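Side-chain contacts in designed helical repeat protein (Synthetic construct, PDB 5CWD), which is a de novo designed all-helical repeat protein, probably made to explore repeat architectures rather than to carry out a natural function: residues C76-V79 / A80-G84; S147-E150 / E151-K154. All blocks are in the same frame, centred on the assembly; numbering follows the deposited sequence.

Contact 1 of 2, residues C76-V79 / A80-G84; sequences CLEV and AKQAG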
loop_
_atom_site.group_PDB
_atom_site.type_symbol
_atom_site.label_atom_id
_atom_site.label_comp_id
_atom_site.label_asym_id
_atom_site.label_seq_id
_atom_site.Cartn_x
_atom_site.Cartn_y
_atom_site.Cartn_z
ATOM N N CYS A 76 8.141 0.075 1.249
ATOM C CA CYS A 76 7.580 -1.120 0.636
ATOM C C CYS A 76 8.526 -1.658 -0.426
ATOM O O CYS A 76 8.877 -2.845 -0.427
ATOM C CB CYS A 76 6.218 -0.821 0.018
ATOM S SG CYS A 76 5.602 -2.135 -1.058
ATOM N N LEU A 77 8.947 -0.777 -1.325
ATOM C CA LEU A 77 9.872 -1.184 -2.374
ATOM C C LEU A 77 11.219 -1.601 -1.783
ATOM O O LEU A 77 11.927 -2.427 -2.360
ATOM C CB LEU A 77 10.060 -0.057 -3.386
ATOM C CG LEU A 77 8.776 0.379 -4.092
ATOM C CD1 LEU A 77 9.043 1.569 -5.002
ATOM C CD2 LEU A 77 8.161 -0.772 -4.878
ATOM N N GLU A 78 11.562 -1.042 -0.627
ATOM C CA GLU A 78 12.822 -1.373 0.029
ATOM C C GLU A 78 12.794 -2.805 0.540
ATOM O O GLU A 78 13.669 -3.605 0.210
ATOM C CB GLU A 78 13.113 -0.416 1.187
ATOM C CG GLU A 78 14.369 0.416 0.993
ATOM C CD GLU A 78 15.625 -0.432 0.940
ATOM O OE1 GLU A 78 15.646 -1.513 1.568
ATOM O OE2 GLU A 78 16.592 -0.018 0.267
ATOM N N VAL A 79 11.789 -3.123 1.350
ATOM C CA VAL A 79 11.654 -4.477 1.870
ATOM C C VAL A 79 11.433 -5.448 0.715
ATOM O O VAL A 79 11.894 -6.587 0.763
ATOM C CB VAL A 79 10.499 -4.596 2.890
ATOM C CG1 VAL A 79 9.165 -4.281 2.243
ATOM C CG2 VAL A 79 10.476 -5.984 3.515
ATOM N N ALA A 80 10.732 -4.998 -0.322
ATOM C CA ALA A 80 10.579 -5.806 -1.527
ATOM C C ALA A 80 11.942 -6.136 -2.132
ATOM O O ALA A 80 12.236 -7.297 -2.418
ATOM C CB ALA A 80 9.709 -5.091 -2.542
ATOM N N LYS A 81 12.773 -5.115 -2.325
ATOM C CA LYS A 81 14.125 -5.322 -2.839
ATOM C C LYS A 81 14.939 -6.160 -1.865
ATOM O O LYS A 81 15.819 -6.917 -2.267
ATOM C CB LYS A 81 14.829 -3.987 -3.088
ATOM C CG LYS A 81 15.255 -3.774 -4.533
ATOM C CD LYS A 81 16.030 -2.475 -4.706
ATOM C CE LYS A 81 16.505 -2.299 -6.142
ATOM N NZ LYS A 81 17.104 -0.955 -6.376
ATOM N N GLN A 82 14.640 -6.012 -0.579
ATOM C CA GLN A 82 15.343 -6.740 0.470
ATOM C C GLN A 82 14.935 -8.214 0.484
ATOM O O GLN A 82 15.750 -9.094 0.769
ATOM C CB GLN A 82 15.056 -6.101 1.834
ATOM C CG GLN A 82 16.050 -6.468 2.931
ATOM C CD GLN A 82 17.209 -5.495 3.032
ATOM O OE1 GLN A 82 18.374 -5.897 3.021
ATOM N NE2 GLN A 82 16.895 -4.206 3.146
ATOM N N ALA A 83 13.669 -8.473 0.166
ATOM C CA ALA A 83 13.097 -9.812 0.263
ATOM C C ALA A 83 13.161 -10.582 -1.054
ATOM O O ALA A 83 12.694 -11.718 -1.136
ATOM C CB ALA A 83 11.655 -9.718 0.734
ATOM N N GLY A 84 13.732 -9.965 -2.082
ATOM C CA GLY A 84 13.805 -10.591 -3.388
ATOM C C GLY A 84 12.434 -10.801 -4.005
ATOM O O GLY A 84 12.251 -11.697 -4.831
#
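The carboxylate of Glu78 and the side-chain amide of Gln82 approach each other one helical turn apart, near the C-terminal end of helix 66-83 in this designed helical repeat fold. Their planes are 41° apart, neither coplanar nor stacked; the nearest atoms are Glu78 OE1 and Gln82 NE2, at 3.4 Å. Gln82 gets there with CG anti to the backbone N (chi1 -161°) and a bend at chi2, and the Glu78 chain also bends at chi2. Both side chains also touch helix 24-40, Glu78 on Lys28 and Gln82 on Leu35.

The backbone bonds of this turn run i to i+4: Ala80 N to Cys76 O at 2.8 Å, Lys81 N to Leu77 O also at 2.8 Å, and Gln82 N to Glu78 O at 2.7 Å. The buried side faces other helices. Cys76 SG is in a disulfide with Cys53, Val79 packs on Ala49 and Phe52 and also on Ala31 and Leu35 of helix 24-40, and Ala80 on Ala90, so this turn joins helix 66-83 to helices 45-63 and 87-105, among others. Gly84, with positive phi, is the first residue whose backbone torsions are no longer helical; the bond just before it is Ala83 N to Val79 O at 2.7 Å.

Contact 2 of 2, residues S147-E150 / E151-K154; sequences SNDE and EVEK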
loop_
_atom_site.group_PDB
_atom_site.type_symbol
_atom_site.label_atom_id
_atom_site.label_comp_id
_atom_site.label_asym_id
_atom_site.label_seq_id
_atom_site.Cartn_x
_atom_site.Cartn_y
_atom_site.Cartn_z
ATOM N N SER A 147 -18.518 -6.057 0.364
ATOM C CA SER A 147 -19.310 -5.528 1.470
ATOM C C SER A 147 -20.807 -5.616 1.184
ATOM O O SER A 147 -21.613 -5.675 2.109
ATOM C CB SER A 147 -18.921 -4.078 1.767
ATOM O OG SER A 147 -17.660 -4.015 2.409
ATOM N N ASN A 148 -21.172 -5.628 -0.095
ATOM C CA ASN A 148 -22.576 -5.669 -0.498
ATOM C C ASN A 148 -23.338 -4.456 0.042
ATOM O O ASN A 148 -24.504 -4.560 0.428
ATOM C CB ASN A 148 -23.235 -6.970 -0.022
ATOM C CG ASN A 148 -24.548 -7.261 -0.735
ATOM O OD1 ASN A 148 -24.816 -6.735 -1.816
ATOM N ND2 ASN A 148 -25.373 -8.108 -0.128
ATOM N N ASP A 149 -22.664 -3.308 0.063
ATOM C CA ASP A 149 -23.248 -2.063 0.554
ATOM C C ASP A 149 -22.946 -0.920 -0.409
ATOM O O ASP A 149 -21.863 -0.852 -0.986
ATOM C CB ASP A 149 -22.715 -1.736 1.950
ATOM C CG ASP A 149 -23.268 -0.438 2.499
ATOM O OD1 ASP A 149 -22.748 0.634 2.127
ATOM O OD2 ASP A 149 -24.218 -0.489 3.308
ATOM N N GLU A 150 -23.909 -0.018 -0.570
ATOM C CA GLU A 150 -23.791 1.070 -1.533
ATOM C C GLU A 150 -22.975 2.237 -0.987
ATOM O O GLU A 150 -22.200 2.859 -1.719
ATOM C CB GLU A 150 -25.179 1.556 -1.946
ATOM C CG GLU A 150 -26.043 0.469 -2.563
ATOM C CD GLU A 150 -27.410 0.972 -2.981
ATOM O OE1 GLU A 150 -27.724 2.151 -2.705
ATOM O OE2 GLU A 150 -28.170 0.188 -3.587
ATOM N N GLU A 151 -23.152 2.532 0.298
ATOM C CA GLU A 151 -22.426 3.625 0.937
ATOM C C GLU A 151 -20.918 3.413 0.793
ATOM O O GLU A 151 -20.139 4.366 0.846
ATOM C CB GLU A 151 -22.819 3.738 2.415
ATOM C CG GLU A 151 -22.342 5.018 3.112
ATOM C CD GLU A 151 -23.184 6.241 2.776
ATOM O OE1 GLU A 151 -24.064 6.145 1.893
ATOM O OE2 GLU A 151 -22.966 7.300 3.403
ATOM N N VAL A 152 -20.517 2.159 0.603
ATOM C CA VAL A 152 -19.126 1.823 0.328
ATOM C C VAL A 152 -18.830 2.021 -1.155
ATOM O O VAL A 152 -17.756 2.501 -1.537
ATOM C CB VAL A 152 -18.804 0.372 0.721
ATOM C CG1 VAL A 152 -17.321 0.094 0.551
ATOM C CG2 VAL A 152 -19.234 0.102 2.154
ATOM N N GLU A 153 -19.793 1.641 -1.987
ATOM C CA GLU A 153 -19.677 1.830 -3.426
ATOM C C GLU A 153 -19.473 3.308 -3.740
ATOM O O GLU A 153 -18.778 3.665 -4.693
ATOM C CB GLU A 153 -20.920 1.294 -4.140
ATOM C CG GLU A 153 -20.711 1.051 -5.625
ATOM C CD GLU A 153 -21.888 0.353 -6.283
ATOM O OE1 GLU A 153 -22.861 0.020 -5.575
ATOM O OE2 GLU A 153 -21.837 0.139 -7.513
ATOM N N LYS A 154 -20.078 4.164 -2.922
ATOM C CA LYS A 154 -19.891 5.608 -3.051
ATOM C C LYS A 154 -18.423 6.017 -2.931
ATOM O O LYS A 154 -17.840 6.543 -3.883
ATOM C CB LYS A 154 -20.721 6.346 -1.999
ATOM C CG LYS A 154 -22.223 6.172 -2.168
ATOM C CD LYS A 154 -23.005 7.297 -1.511
ATOM C CE LYS A 154 -24.474 7.239 -1.900
ATOM N NZ LYS A 154 -25.197 8.493 -1.554
#
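Asp149 and Val152 meet where the backbone passes from the end of helix 129-147 into helix 150-167, with Asp149 at the N-cap position. Asn148 breaks the first helix with a positive phi of 60°, Asp149 is extended, and from Glu150 onward the chain is helical. Two backbone bonds open the new helix: a weak one from Glu153 N to Asp149 O at 3.4 Å, and a shorter one from Lys154 N to Glu150 O at 2.8 Å.

The Asp149 side chain caps this end. Chi1 of 179° sets CG beside the carbonyl carbon of Asp149 and places the carboxylate by the first N-H groups of the helix, where OD1 accepts from Val152 N at 3.1 Å with an N-H...O angle of 138°. The donor comes in nearly in line with the C-O bond of OD1. The negative charge probably also suits the positive end of the helix dipole. The Asp149 and Val152 side chains cross at about a right angle, with Asp149 CB 3.9 Å from Val152 CG2. An alanine here would remove the carboxylate, and Val152 N would probably lose its capping acceptor, leaving the first turn more prone to fray.

Lys154 CG sits off the oxygen end of the Glu150 carbonyl, 3.3 Å from Glu150 O. The same Val152 methyl that meets Asp149, CG2, also lies 4.2 Å from Ser147 CB, a loose apolar contact between the old helix end and the new turn.

In the fold
Contacts 1 and 2 sit on opposite sides of the chain's centre, with centres 34 Å apart and nearest atoms about 23 Å apart, so neither touches the other. In sequence they are in series. Contact 1 covers the last turns of helix 66-83, partly buried against neighbouring helices, whereas contact 2 is a surface junction where helix 129-147 gives way to helix 150-167. They share one device: a residue of positive phi directly after a helix, Gly84 in the first and Asn148 in the second. Neither contact involves a ligand in this structure; contact 1 concerns a helix end and its packing, contact 2 the passage from one helix to the next.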